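Putative glycoside hydrolase (Bacteroides ovatus, PDB 4ONZ) is of unknown function but probably folds as a five-bladed beta-propeller, like other members of its glycoside hydrolase family. Local coordinates at residues G239-P250 with V262-D273; Y203-A211 with E229-R237. One frame throughout, in Å; residues are numbered along the deposited sequence. Where two conformers were deposited one is given.

How the contacts relate
Following the chain from the N terminus, contact 2 comes first: the hairpin Y203-A211 is met again by E229-R237 once the chain has passed through strands 210-214 and 221-222, which closes a loop of 17 residues. A single residue separates it from contact 1, where G239-P250 and V262-D273 are the open-end arms of the hairpin 245-255/258-266. The two closures therefore follow one another in series, neither nesting nor crossing. Both reach the same sheet of the propeller, E229-R237 as a loop beside it, and they touch directly: R237 NE forms a salt bridge with D242 OD1, T246 N probably bonds E206 O, and I209 packs against T246.

Contact 1. Residues G239-P250 with V262-D273; sequences GHFDSLLTECGP and VYNGKNSGKTGD
G239 N starts the contact with a nearly straight hydrogen bond to T271 O, 2.7 Å long, which fastens the loop before strand 245-255 to the one after strand 258-266. One residue further, H240 O takes the S243 hydroxyl hydrogen. The F241 ring then turns in over the second strand, its CE2 3.8 Å from G265 CA, while its backbone N reaches D273 OD2 through a water; K302 makes a salt bridge to that same oxygen.

D242 follows with CG tucked between its backbone N and carbonyl carbon (chi1 59°). This brings OD2 within 2.6 Å of Y263 OH, which donates from above the carboxylate, 47° out of its plane. R299 grips both D242 OD2 and Y263 OH, and R237 holds D242 OD1. S243 OG, besides donating to H240, accepts a nearly straight bond from S268 N, 2.8 Å long. A classic beta bulge follows, L244 and L245 both facing K266: L244 N bonds K266 O at 2.8 Å, and the L245 side chain runs alongside the extended lysine, CD1 to CD 3.9 Å. T246 lies beside the Y263 ring.

E247 and N264 form a hydrogen-bonded antiparallel pair, with N264 N to E247 O at 2.7 Å. The E247 side chain, its OE2 bonded to S179 OG, has an unknown ligand about 4 Å away, which may mark a pocket. Beyond it, P250 CD packs on V262 CG1.

The chemistry thus changes along the hairpin, from side-chain bonding in the loops to regular backbone pairing in the strands. D242 in particular has its two oxygens held by two arginines and a phenol, which fixes the carboxylate's rotation.

Contact 2. Residues Y203-A211 with E229-R237; sequences YWGEHAIYA and ELMKIIQPR
I209 is gripped through both its backbone polar atoms: its N donates to I234 O at 3.0 Å, and its O receives I233 N at 2.7 Å, almost straight out from the carbonyl. This joins the beta hairpin of strands 200-204 and 210-214, part of one propeller sheet, to the irregular segment E229-R237 running beside it.

Side chains close in around these two bonds. I209 and I234 lie alongside each other, CG1 to CG1 only 3.4 Å, tighter than usual for two carbons. I233 sends CD1 to the edge of the Y203 ring, in its plane and 3.6 Å from CE1, and also touches A211. Around the Y210 ring, L230 CD1 lies over one face, M231 O approaches the edge at 3.4 Å from CD1, and the extended K232 passes alongside, its CG 3.5 Å from CE1.

Further out, the aromatic groups have their own supports. With CG beside the backbone N (chi1 -56°), Y210 sets its CB over a face of the W204 ring, which also meets F164. Y203 OH bonds P293 O, and I209 rests on C248 of strand 245-255. A water joins H207 O to K232 NZ, and another joins A211 N to M231 O. One polar atom that the contact buries, I234 N, has no hydrogen-bond partner anywhere in the model.

Contact 1. Residues G239-P250 with V262-D273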
# COMPACT_ATOMS: atom_id res chain seq x y z
N GLY A 239 -18.94 7.04 14.05
CA GLY A 239 -20.09 6.30 13.54
C GLY A 239 -19.85 5.50 12.27
O GLY A 239 -20.73 4.75 11.83
N HIS A 240 -18.67 5.64 11.66
CA HIS A 240 -18.33 4.92 10.42
C HIS A 240 -17.14 3.98 10.64
O HIS A 240 -16.43 4.09 11.63
CB HIS A 240 -18.00 5.89 9.28
CG HIS A 240 -19.17 6.66 8.79
ND1 HIS A 240 -19.63 7.80 9.41
CD2 HIS A 240 -19.98 6.47 7.72
CE1 HIS A 240 -20.68 8.27 8.76
NE2 HIS A 240 -20.91 7.48 7.73
N PHE A 241 -16.93 3.09 9.67
CA PHE A 241 -15.83 2.12 9.71
C PHE A 241 -14.46 2.81 9.77
O PHE A 241 -13.51 2.23 10.29
CB PHE A 241 -15.87 1.18 8.48
CG PHE A 241 -15.40 1.83 7.21
CD1 PHE A 241 -16.25 2.63 6.47
CD2 PHE A 241 -14.10 1.65 6.77
CE1 PHE A 241 -15.82 3.24 5.30
CE2 PHE A 241 -13.65 2.27 5.62
CZ PHE A 241 -14.51 3.06 4.87
N ASP A 242 -14.37 4.02 9.20
CA ASP A 242 -13.13 4.78 9.18
C ASP A 242 -13.17 5.83 10.29
O ASP A 242 -13.01 7.03 10.05
CB ASP A 242 -12.84 5.37 7.78
CG ASP A 242 -13.92 6.31 7.27
OD1 ASP A 242 -15.06 6.31 7.78
OD2 ASP A 242 -13.63 7.05 6.31
N SER A 243 -13.34 5.33 11.50
CA SER A 243 -13.53 6.15 12.68
C SER A 243 -12.27 6.45 13.49
O SER A 243 -12.28 7.38 14.29
CB SER A 243 -14.62 5.55 13.56
OG SER A 243 -14.53 4.14 13.62
N LEU A 244 -11.21 5.67 13.31
CA LEU A 244 -9.92 5.97 13.95
C LEU A 244 -8.86 6.40 12.95
O LEU A 244 -8.05 7.27 13.26
CB LEU A 244 -9.39 4.79 14.75
CG LEU A 244 -10.15 4.38 15.99
CD1 LEU A 244 -9.60 3.07 16.53
CD2 LEU A 244 -10.11 5.47 17.06
N LEU A 245 -8.86 5.80 11.77
CA LEU A 245 -7.87 6.11 10.75
C LEU A 245 -8.49 6.07 9.37
O LEU A 245 -9.48 5.36 9.15
CB LEU A 245 -6.76 5.06 10.74
CG LEU A 245 -5.91 4.84 11.98
CD1 LEU A 245 -4.98 3.67 11.74
CD2 LEU A 245 -5.13 6.10 12.33
N THR A 246 -7.88 6.82 8.46
CA THR A 246 -8.23 6.84 7.03
C THR A 246 -6.88 6.75 6.35
O THR A 246 -6.23 7.76 6.11
CB THR A 246 -8.93 8.14 6.57
OG1 THR A 246 -8.14 9.27 6.96
CG2 THR A 246 -10.33 8.27 7.17
N GLU A 247 -6.48 5.52 6.05
CA GLU A 247 -5.14 5.23 5.57
C GLU A 247 -5.07 4.78 4.11
O GLU A 247 -5.83 3.91 3.68
CB GLU A 247 -4.51 4.18 6.49
CG GLU A 247 -3.06 3.85 6.16
CD GLU A 247 -2.35 3.07 7.26
OE1 GLU A 247 -3.02 2.51 8.15
OE2 GLU A 247 -1.10 3.02 7.22
N CYS A 248 -4.13 5.35 3.36
CA CYS A 248 -4.01 5.02 1.95
C CYS A 248 -3.81 3.53 1.72
O CYS A 248 -3.09 2.86 2.47
CB CYS A 248 -2.89 5.82 1.28
SG CYS A 248 -3.28 7.56 1.09
N GLY A 249 -4.46 3.03 0.68
CA GLY A 249 -4.37 1.63 0.29
C GLY A 249 -3.40 1.55 -0.87
O GLY A 249 -2.30 2.09 -0.79
N PRO A 250 -3.79 0.85 -1.95
CA PRO A 250 -2.94 0.77 -3.14
C PRO A 250 -2.88 2.11 -3.87
O PRO A 250 -3.56 3.06 -3.48
CB PRO A 250 -3.64 -0.30 -4.01
CG PRO A 250 -5.02 -0.41 -3.48
CD PRO A 250 -5.07 0.16 -2.11
N VAL A 262 -8.56 3.79 -3.15
CA VAL A 262 -8.97 2.72 -2.25
C VAL A 262 -8.18 2.97 -0.95
O VAL A 262 -6.95 3.11 -0.97
CB VAL A 262 -8.69 1.31 -2.81
CG1 VAL A 262 -8.87 0.25 -1.73
CG2 VAL A 262 -9.60 1.02 -3.99
N TYR A 263 -8.89 3.06 0.17
CA TYR A 263 -8.23 3.33 1.43
C TYR A 263 -8.75 2.42 2.53
O TYR A 263 -9.80 1.80 2.41
CB TYR A 263 -8.36 4.81 1.81
CG TYR A 263 -9.73 5.26 2.30
CD1 TYR A 263 -10.71 5.69 1.41
CD2 TYR A 263 -10.01 5.32 3.66
CE1 TYR A 263 -11.94 6.12 1.86
CE2 TYR A 263 -11.24 5.76 4.12
CZ TYR A 263 -12.20 6.16 3.22
OH TYR A 263 -13.42 6.59 3.71
N ASN A 264 -7.96 2.33 3.60
CA ASN A 264 -8.28 1.48 4.72
C ASN A 264 -8.72 2.29 5.91
O ASN A 264 -8.04 3.23 6.32
CB ASN A 264 -7.06 0.67 5.07
CG ASN A 264 -6.63 -0.23 3.94
OD1 ASN A 264 -7.35 -1.16 3.59
ND2 ASN A 264 -5.48 0.05 3.36
N GLY A 265 -9.87 1.93 6.47
CA GLY A 265 -10.40 2.60 7.64
C GLY A 265 -10.24 1.70 8.84
O GLY A 265 -10.48 0.50 8.75
N LYS A 266 -9.78 2.25 9.96
CA LYS A 266 -9.71 1.47 11.18
C LYS A 266 -10.93 1.89 12.00
O LYS A 266 -11.14 3.08 12.26
CB LYS A 266 -8.40 1.71 11.94
CG LYS A 266 -8.27 0.88 13.20
CD LYS A 266 -6.98 1.16 13.96
CE LYS A 266 -6.94 0.39 15.26
NZ LYS A 266 -5.64 0.51 15.96
N ASN A 267 -11.70 0.89 12.45
CA ASN A 267 -12.95 1.12 13.18
C ASN A 267 -12.75 1.22 14.69
O ASN A 267 -12.07 0.39 15.29
CB ASN A 267 -13.90 -0.05 12.87
CG ASN A 267 -15.34 0.23 13.27
OD1 ASN A 267 -15.82 1.37 13.17
ND2 ASN A 267 -16.05 -0.81 13.73
N SER A 268 -13.32 2.25 15.31
CA SER A 268 -13.30 2.37 16.77
C SER A 268 -14.37 1.48 17.38
O SER A 268 -15.51 1.46 16.91
CB SER A 268 -13.59 3.80 17.22
OG SER A 268 -13.79 3.84 18.63
N GLY A 269 -14.03 0.76 18.45
CA GLY A 269 -15.03 -0.07 19.13
C GLY A 269 -15.95 0.75 20.02
O GLY A 269 -16.96 0.24 20.53
N LYS A 270 -15.61 2.02 20.22
CA LYS A 270 -16.40 2.92 21.07
C LYS A 270 -17.19 3.96 20.28
O LYS A 270 -18.35 4.24 20.60
CB LYS A 270 -15.49 3.61 22.09
CG LYS A 270 -14.74 2.61 22.96
CD LYS A 270 -13.87 3.28 24.00
CE LYS A 270 -13.11 2.22 24.79
NZ LYS A 270 -12.16 2.81 25.78
N THR A 271 -16.58 4.53 19.24
CA THR A 271 -17.22 5.58 18.46
C THR A 271 -17.36 5.27 16.98
O THR A 271 -17.63 6.17 16.19
CB THR A 271 -16.40 6.88 18.59
OG1 THR A 271 -15.10 6.69 18.02
CG2 THR A 271 -16.25 7.27 20.05
N GLY A 272 -17.18 4.00 16.59
CA GLY A 272 -17.24 3.61 15.19
C GLY A 272 -18.56 3.02 14.76
O GLY A 272 -19.60 3.32 15.34
N ASP A 273 -18.51 2.14 13.76
CA ASP A 273 -19.68 1.49 13.21
C ASP A 273 -19.79 0.09 13.81
O ASP A 273 -18.94 -0.78 13.55
CB ASP A 273 -19.57 1.44 11.69
CG ASP A 273 -20.83 0.93 11.02
OD1 ASP A 273 -21.61 0.18 11.64
OD2 ASP A 273 -21.02 1.27 9.83
O HOH W 1 -19.23 2.55 8.14
O HOH W 2 -12.98 -0.53 9.79
O HOH W 3 -14.55 8.25 15.89
O HOH W 4 -6.20 3.14 -4.51

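Contact 2. Residues Y203-A211 with E229-R237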
# COMPACT_ATOMS: atom_id res chain seq x y z
N TYR A 203 -1.42 10.49 -3.03
CA TYR A 203 -2.13 10.68 -1.77
C TYR A 203 -1.23 9.97 -0.78
O TYR A 203 -0.46 9.09 -1.18
CB TYR A 203 -3.51 10.05 -1.78
CG TYR A 203 -4.40 10.70 -2.81
CD1 TYR A 203 -4.93 11.96 -2.58
CD2 TYR A 203 -4.66 10.08 -4.02
CE1 TYR A 203 -5.71 12.58 -3.54
CE2 TYR A 203 -5.45 10.69 -4.98
CZ TYR A 203 -5.98 11.95 -4.73
OH TYR A 203 -6.76 12.57 -5.68
N TRP A 204 -1.29 10.35 0.49
CA TRP A 204 -0.53 9.68 1.51
C TRP A 204 -1.13 9.95 2.89
O TRP A 204 -1.85 10.94 3.08
CB TRP A 204 0.94 10.13 1.47
CG TRP A 204 1.17 11.58 1.86
CD1 TRP A 204 1.16 12.67 1.02
CD2 TRP A 204 1.45 12.09 3.17
NE1 TRP A 204 1.42 13.82 1.73
CE2 TRP A 204 1.59 13.49 3.05
CE3 TRP A 204 1.59 11.50 4.43
CZ2 TRP A 204 1.85 14.31 4.14
CZ3 TRP A 204 1.85 12.32 5.53
CH2 TRP A 204 1.97 13.71 5.37
N GLY A 205 -0.85 9.05 3.82
CA GLY A 205 -1.24 9.23 5.22
C GLY A 205 -1.97 8.07 5.87
O GLY A 205 -2.49 7.18 5.20
N GLU A 206 -1.97 8.11 7.20
CA GLU A 206 -2.62 7.12 8.05
C GLU A 206 -3.79 7.72 8.84
O GLU A 206 -4.90 7.18 8.80
CB GLU A 206 -1.57 6.55 9.01
CG GLU A 206 -2.10 5.51 9.98
CD GLU A 206 -1.05 5.03 10.97
OE1 GLU A 206 -0.09 5.76 11.26
OE2 GLU A 206 -1.22 3.91 11.48
N HIS A 207 -3.55 8.82 9.56
CA HIS A 207 -4.59 9.48 10.36
C HIS A 207 -5.48 10.43 9.57
O HIS A 207 -6.50 10.90 10.07
CB HIS A 207 -3.97 10.23 11.53
CG HIS A 207 -3.28 9.34 12.51
ND1 HIS A 207 -3.91 8.83 13.62
CD2 HIS A 207 -2.02 8.84 12.52
CE1 HIS A 207 -3.06 8.07 14.29
NE2 HIS A 207 -1.91 8.06 13.64
N ALA A 208 -5.05 10.76 8.36
CA ALA A 208 -5.80 11.59 7.45
C ALA A 208 -5.23 11.29 6.08
O ALA A 208 -4.15 10.72 5.97
CB ALA A 208 -5.62 13.05 7.77
N ILE A 209 -5.95 11.67 5.03
CA ILE A 209 -5.44 11.53 3.69
C ILE A 209 -4.93 12.90 3.27
O ILE A 209 -5.69 13.87 3.22
CB ILE A 209 -6.50 11.05 2.69
CG1 ILE A 209 -7.10 9.70 3.10
CG2 ILE A 209 -5.92 11.00 1.27
CD1 ILE A 209 -6.15 8.53 3.05
N TYR A 210 -3.63 12.96 2.98
CA TYR A 210 -2.95 14.14 2.51
C TYR A 210 -2.53 13.91 1.06
O TYR A 210 -2.82 12.86 0.48
CB TYR A 210 -1.69 14.40 3.32
CG TYR A 210 -1.88 14.50 4.81
CD1 TYR A 210 -2.28 15.70 5.39
CD2 TYR A 210 -1.60 13.43 5.65
CE1 TYR A 210 -2.43 15.82 6.76
CE2 TYR A 210 -1.75 13.55 7.03
CZ TYR A 210 -2.16 14.75 7.57
OH TYR A 210 -2.32 14.89 8.94
N ALA A 211 -1.82 14.89 0.51
CA ALA A 211 -1.31 14.80 -0.85
C ALA A 211 0.11 15.35 -0.93
O ALA A 211 0.58 16.06 -0.03
CB ALA A 211 -2.22 15.54 -1.81
N GLU A 229 -0.23 24.65 6.87
CA GLU A 229 -0.32 23.34 7.52
C GLU A 229 -0.61 22.27 6.48
O GLU A 229 -1.11 22.57 5.40
CB GLU A 229 -1.46 23.34 8.55
CG GLU A 229 -1.21 24.23 9.75
CD GLU A 229 -2.33 24.18 10.76
OE1 GLU A 229 -3.48 24.45 10.38
OE2 GLU A 229 -2.06 23.89 11.95
N LEU A 230 -0.30 21.02 6.81
CA LEU A 230 -0.60 19.90 5.91
C LEU A 230 -2.09 19.93 5.61
O LEU A 230 -2.92 19.96 6.53
CB LEU A 230 -0.24 18.57 6.56
CG LEU A 230 1.25 18.35 6.83
CD1 LEU A 230 1.46 17.14 7.73
CD2 LEU A 230 1.98 18.20 5.50
N MSE A 231 -2.44 19.89 4.32
CA MSE A 231 -3.83 19.93 3.91
C MSE A 231 -4.46 18.56 3.94
O MSE A 231 -4.05 17.66 3.20
CB MSE A 231 -3.93 20.46 2.49
CG MSE A 231 -5.39 20.53 2.08
SE MSE A 231 -5.55 21.32 0.29
CE MSE A 231 -4.94 19.75 -0.71
N LYS A 232 -5.49 18.39 4.78
CA LYS A 232 -6.20 17.12 4.87
C LYS A 232 -7.34 17.08 3.87
O LYS A 232 -8.14 18.01 3.80
CB LYS A 232 -6.78 16.91 6.27
CG LYS A 232 -5.74 16.84 7.37
CD LYS A 232 -6.39 16.73 8.73
CE LYS A 232 -5.31 16.66 9.80
NZ LYS A 232 -5.88 16.47 11.16
N ILE A 233 -7.39 16.01 3.09
CA ILE A 233 -8.44 15.80 2.10
C ILE A 233 -9.64 15.15 2.77
O ILE A 233 -10.77 15.56 2.54
CB ILE A 233 -7.91 14.97 0.93
CG1 ILE A 233 -6.76 15.74 0.27
CG2 ILE A 233 -9.04 14.70 -0.06
CD1 ILE A 233 -6.12 15.04 -0.90
N ILE A 234 -9.39 14.08 3.53
CA ILE A 234 -10.41 13.47 4.39
C ILE A 234 -9.75 13.07 5.70
O ILE A 234 -8.51 13.03 5.81
CB ILE A 234 -11.13 12.25 3.80
CG1 ILE A 234 -10.14 11.12 3.44
CG2 ILE A 234 -11.96 12.67 2.60
CD1 ILE A 234 -10.83 9.79 3.27
N GLN A 235 -10.58 12.82 6.70
CA GLN A 235 -10.13 12.39 8.00
C GLN A 235 -11.17 11.46 8.61
O GLN A 235 -12.23 11.24 8.01
CB GLN A 235 -9.79 13.59 8.90
CG GLN A 235 -10.89 14.62 9.02
CD GLN A 235 -10.35 15.94 9.52
OE1 GLN A 235 -10.24 16.90 8.77
NE2 GLN A 235 -9.95 15.98 10.79
N PRO A 236 -10.87 10.87 9.76
CA PRO A 236 -11.80 9.91 10.37
C PRO A 236 -13.15 10.49 10.77
O PRO A 236 -13.26 11.67 11.08
CB PRO A 236 -11.03 9.41 11.59
CG PRO A 236 -9.60 9.54 11.18
CD PRO A 236 -9.55 10.81 10.40
N ARG A 237 -14.15 9.61 10.77
CA ARG A 237 -15.53 9.96 11.04
C ARG A 237 -16.14 9.07 12.11
O ARG A 237 -16.15 7.85 11.96
CB ARG A 237 -16.37 9.72 9.79
CG ARG A 237 -15.94 10.46 8.55
CD ARG A 237 -16.83 10.09 7.37
NE ARG A 237 -16.61 8.73 6.88
CZ ARG A 237 -17.24 8.20 5.83
NH1 ARG A 237 -18.15 8.90 5.17
NH2 ARG A 237 -16.98 6.96 5.44
O HOH W 5 -7.06 13.57 11.44
O HOH W 6 -1.70 17.54 1.81